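Local coordinates for MutT related protein (Methanosarcina mazei, PDB 3GRN) that is probably a hydrolase of the Nudix (MutT-like) family, whose members typically cleave nucleoside diphosphate derivatives with the help of divalent metal ions, at residues K5-N17 with D39-L51. Residues are numbered along the deposited sequence; the frame is centred on the assembly and turned at random.
Sequences KPYIISVYALIRN and DLPGGKVNPDESL
The Tyr12 ring takes the backbone N of Gly43 over one face, while the carbonyl oxygens of Leu40 and Pro41 lie at its edge, close to its plane; Tyr12 CD1 is 3.5 Å from Leu40 O. The carboxylate of Asp39 approaches obliquely, in the conformer described here with Asp39 OD1 3.5 Å from Tyr12 CE1; Asp39 OD2 forms a salt bridge with Arg27. With CG set anti to the carbonyl carbon (chi1 -64°), the ring reaches across to Gly43, Gly42 CA approaches it obliquely, and Phe126 of helix 124-137 meets it edge-to-face. With an alanine here, Gly43 N would probably lose the ring face over it, and Phe126 its edge-to-face contact with this ring.

Strands 7-16 and 42-44 run antiparallel, their axes 170° apart. Val11 and Gly43 form a hydrogen-bonded pair: Val11 N reaches Gly43 O at 2.8 Å, and Gly43 N returns a more bent bond (142°) to Val11 O. Ala13 N to Pro41 O and a nearly straight Val45 N to Ile9 O extend the pairing. Gly42 CA lies 3.0 Å from Val11 O, where a CB would clash. On the sheet face bearing Val11, its CG1 meets Val45 CG2 at 3.6 Å, the two side chains crossing nearly at right angles, and Leu51 CD2 sits 3.9 Å from Ile9 CG2.

Residues 43-64 match the Nudix box, and the strand-loop-helix geometry agrees. Backbone bonds and apolar contacts thus join the start of this motif, itself in a strand of the mixed sheet, to neighbouring strand 7-16, while Glu49, accepting from Asn46 N and paired with Arg57, ties the loop to helix 51-63.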
# COMPACT_ATOMS: atom_id res chain seq x y z
N LYS A 5 -8.12 21.29 -7.16
CA LYS A 5 -7.36 20.18 -6.60
C LYS A 5 -8.19 19.52 -5.48
O LYS A 5 -8.65 20.24 -4.60
CB LYS A 5 -6.06 20.73 -6.04
CG LYS A 5 -5.07 19.71 -5.61
CD LYS A 5 -3.79 20.37 -5.11
CE LYS A 5 -3.01 21.01 -6.28
NZ LYS A 5 -1.64 21.41 -5.84
N PRO A 6 -8.38 18.19 -5.54
CA PRO A 6 -9.22 17.49 -4.56
C PRO A 6 -8.55 17.40 -3.20
O PRO A 6 -7.30 17.47 -3.11
CB PRO A 6 -9.35 16.08 -5.14
CG PRO A 6 -8.08 15.89 -5.93
CD PRO A 6 -7.82 17.25 -6.53
N TYR A 7 -9.37 17.28 -2.15
CA TYR A 7 -8.87 16.98 -0.80
C TYR A 7 -8.97 15.49 -0.55
O TYR A 7 -9.91 14.84 -1.04
CB TYR A 7 -9.68 17.70 0.28
CG TYR A 7 -9.42 19.17 0.41
CD1 TYR A 7 -8.45 19.64 1.30
CD2 TYR A 7 -10.16 20.10 -0.32
CE1 TYR A 7 -8.20 21.01 1.44
CE2 TYR A 7 -9.93 21.47 -0.20
CZ TYR A 7 -8.93 21.92 0.67
OH TYR A 7 -8.68 23.26 0.81
N ILE A 8 -8.02 14.94 0.22
CA ILE A 8 -8.12 13.57 0.71
C ILE A 8 -7.84 13.57 2.20
O ILE A 8 -7.21 14.52 2.71
CB ILE A 8 -7.18 12.57 -0.00
CG1 ILE A 8 -5.72 12.90 0.31
CG2 ILE A 8 -7.47 12.55 -1.55
CD1 ILE A 8 -4.79 11.73 0.25
N ILE A 9 -8.37 12.56 2.90
CA ILE A 9 -8.15 12.41 4.35
C ILE A 9 -7.09 11.33 4.56
O ILE A 9 -7.16 10.23 3.98
CB ILE A 9 -9.48 12.02 5.11
CG1 ILE A 9 -10.63 12.97 4.78
CG2 ILE A 9 -9.23 11.93 6.66
CD1 ILE A 9 -10.37 14.44 5.12
N SER A 10 -6.11 11.65 5.40
CA SER A 10 -5.08 10.70 5.79
C SER A 10 -5.03 10.63 7.30
O SER A 10 -5.57 11.50 7.98
CB SER A 10 -3.71 11.07 5.22
OG SER A 10 -3.69 10.92 3.81
N VAL A 11 -4.44 9.55 7.81
CA VAL A 11 -4.21 9.39 9.24
C VAL A 11 -2.76 9.00 9.55
O VAL A 11 -2.15 8.22 8.81
CB VAL A 11 -5.20 8.36 9.85
CG1 VAL A 11 -6.61 8.92 9.90
CG2 VAL A 11 -5.20 7.05 9.04
N TYR A 12 -2.22 9.56 10.62
CA TYR A 12 -0.86 9.21 11.09
C TYR A 12 -0.86 8.78 12.55
O TYR A 12 -1.78 9.15 13.31
CB TYR A 12 0.12 10.36 10.85
CG TYR A 12 0.27 10.63 9.37
CD1 TYR A 12 1.12 9.84 8.60
CD2 TYR A 12 -0.47 11.62 8.74
CE1 TYR A 12 1.27 10.05 7.22
CE2 TYR A 12 -0.34 11.82 7.33
CZ TYR A 12 0.53 11.02 6.59
OH TYR A 12 0.70 11.19 5.23
N ALA A 13 0.16 7.99 12.94
CA ALA A 13 0.27 7.54 14.35
C ALA A 13 1.55 8.02 14.98
O ALA A 13 2.61 7.95 14.36
CB ALA A 13 0.21 6.04 14.44
N LEU A 14 1.44 8.51 16.22
CA LEU A 14 2.60 8.81 17.06
C LEU A 14 2.84 7.59 17.94
O LEU A 14 2.08 7.31 18.87
CB LEU A 14 2.34 10.01 17.98
CG LEU A 14 2.18 11.36 17.33
CD1 LEU A 14 1.86 12.41 18.42
CD2 LEU A 14 3.41 11.77 16.54
N ILE A 15 3.90 6.87 17.62
CA ILE A 15 4.21 5.62 18.32
C ILE A 15 5.55 5.80 18.99
O ILE A 15 6.53 6.08 18.29
CB ILE A 15 4.27 4.45 17.34
CG1 ILE A 15 2.89 4.25 16.70
CG2 ILE A 15 4.73 3.18 18.03
CD1 ILE A 15 2.86 3.19 15.65
N ARG A 16 5.60 5.58 20.31
CA ARG A 16 6.84 5.77 21.08
C ARG A 16 7.40 4.45 21.61
O ARG A 16 6.66 3.49 21.80
CB ARG A 16 6.61 6.71 22.27
CG ARG A 16 6.05 8.07 21.90
CD ARG A 16 5.55 8.74 23.15
NE ARG A 16 4.65 9.86 22.87
CZ ARG A 16 3.35 9.74 22.61
NH1 ARG A 16 2.77 8.54 22.57
NH2 ARG A 16 2.64 10.83 22.36
N ASN A 17 8.71 4.44 21.84
CA ASN A 17 9.36 3.29 22.46
C ASN A 17 9.47 3.51 23.97
O ASN A 17 8.97 4.52 24.49
CB ASN A 17 10.74 3.01 21.83
CG ASN A 17 11.75 4.16 21.98
OD1 ASN A 17 11.53 5.15 22.69
ND2 ASN A 17 12.88 4.02 21.30
N ASP A 39 8.78 10.14 7.23
CA ASP A 39 7.33 10.20 7.37
C ASP A 39 6.92 9.57 8.72
O ASP A 39 7.73 8.89 9.36
CB ASP A 39 6.70 9.43 6.20
CG ASP A 39 5.31 9.94 5.82
OD1 ASP A 39 4.69 10.66 6.61
OD2 ASP A 39 4.83 9.62 4.71
N LEU A 40 5.68 9.77 9.13
CA LEU A 40 5.13 9.04 10.26
C LEU A 40 4.43 7.83 9.68
O LEU A 40 4.00 7.87 8.50
CB LEU A 40 4.12 9.88 11.04
CG LEU A 40 4.59 11.07 11.88
CD1 LEU A 40 3.40 11.77 12.50
CD2 LEU A 40 5.51 10.58 13.00
N PRO A 41 4.23 6.77 10.50
CA PRO A 41 3.36 5.67 10.06
C PRO A 41 1.95 6.19 9.82
O PRO A 41 1.48 7.00 10.58
CB PRO A 41 3.35 4.73 11.28
CG PRO A 41 4.56 5.06 12.02
CD PRO A 41 4.81 6.51 11.83
N GLY A 42 1.35 5.77 8.72
CA GLY A 42 -0.02 6.19 8.40
C GLY A 42 -0.21 6.29 6.91
O GLY A 42 0.65 5.85 6.14
N GLY A 43 -1.34 6.87 6.50
CA GLY A 43 -1.61 7.02 5.08
C GLY A 43 -3.06 7.32 4.84
O GLY A 43 -3.78 7.67 5.79
N LYS A 44 -3.50 7.11 3.60
CA LYS A 44 -4.86 7.51 3.18
C LYS A 44 -5.95 6.63 3.79
O LYS A 44 -5.81 5.40 3.88
CB LYS A 44 -4.98 7.51 1.65
CG LYS A 44 -3.87 8.21 0.90
CD LYS A 44 -4.11 8.09 -0.61
CE LYS A 44 -3.03 8.78 -1.43
NZ LYS A 44 -1.97 7.86 -1.91
N VAL A 45 -7.05 7.27 4.21
CA VAL A 45 -8.20 6.54 4.77
C VAL A 45 -9.02 5.98 3.60
O VAL A 45 -9.21 6.68 2.60
CB VAL A 45 -9.10 7.43 5.70
CG1 VAL A 45 -10.30 6.65 6.19
CG2 VAL A 45 -8.31 7.88 6.91
N ASN A 46 -9.48 4.73 3.70
CA ASN A 46 -10.16 4.05 2.58
C ASN A 46 -11.61 4.48 2.49
O ASN A 46 -12.16 5.00 3.48
CB ASN A 46 -10.10 2.52 2.73
CG ASN A 46 -8.77 1.92 2.30
OD1 ASN A 46 -7.99 2.52 1.55
ND2 ASN A 46 -8.49 0.73 2.81
N PRO A 47 -12.24 4.28 1.30
CA PRO A 47 -13.69 4.46 1.21
C PRO A 47 -14.41 3.62 2.29
O PRO A 47 -14.10 2.43 2.47
CB PRO A 47 -14.03 3.94 -0.19
CG PRO A 47 -12.79 4.10 -0.98
CD PRO A 47 -11.65 3.90 -0.01
N ASP A 48 -15.33 4.28 2.99
CA ASP A 48 -16.22 3.67 4.01
C ASP A 48 -15.55 3.28 5.33
O ASP A 48 -16.15 2.61 6.17
CB ASP A 48 -17.04 2.50 3.43
CG ASP A 48 -17.76 2.87 2.15
OD1 ASP A 48 -18.70 3.69 2.20
OD2 ASP A 48 -17.40 2.33 1.08
N GLU A 49 -14.30 3.72 5.54
CA GLU A 49 -13.54 3.33 6.71
C GLU A 49 -13.56 4.42 7.80
O GLU A 49 -13.46 5.60 7.49
CB GLU A 49 -12.10 3.10 6.26
CG GLU A 49 -11.15 2.67 7.35
CD GLU A 49 -9.79 2.34 6.79
OE1 GLU A 49 -9.31 1.22 7.04
OE2 GLU A 49 -9.19 3.23 6.12
N SER A 50 -13.64 4.02 9.07
CA SER A 50 -13.50 4.99 10.18
C SER A 50 -12.03 5.43 10.37
O SER A 50 -11.11 4.71 9.98
CB SER A 50 -14.04 4.43 11.48
OG SER A 50 -13.12 3.52 12.07
N LEU A 51 -11.79 6.60 10.98
CA LEU A 51 -10.39 7.07 11.11
C LEU A 51 -9.54 6.10 11.96
O LEU A 51 -8.42 5.74 11.57
CB LEU A 51 -10.31 8.48 11.73
CG LEU A 51 -11.00 9.59 10.96
CD1 LEU A 51 -10.74 10.91 11.68
CD2 LEU A 51 -10.54 9.64 9.49
O HOH W 1 -8.74 9.25 2.07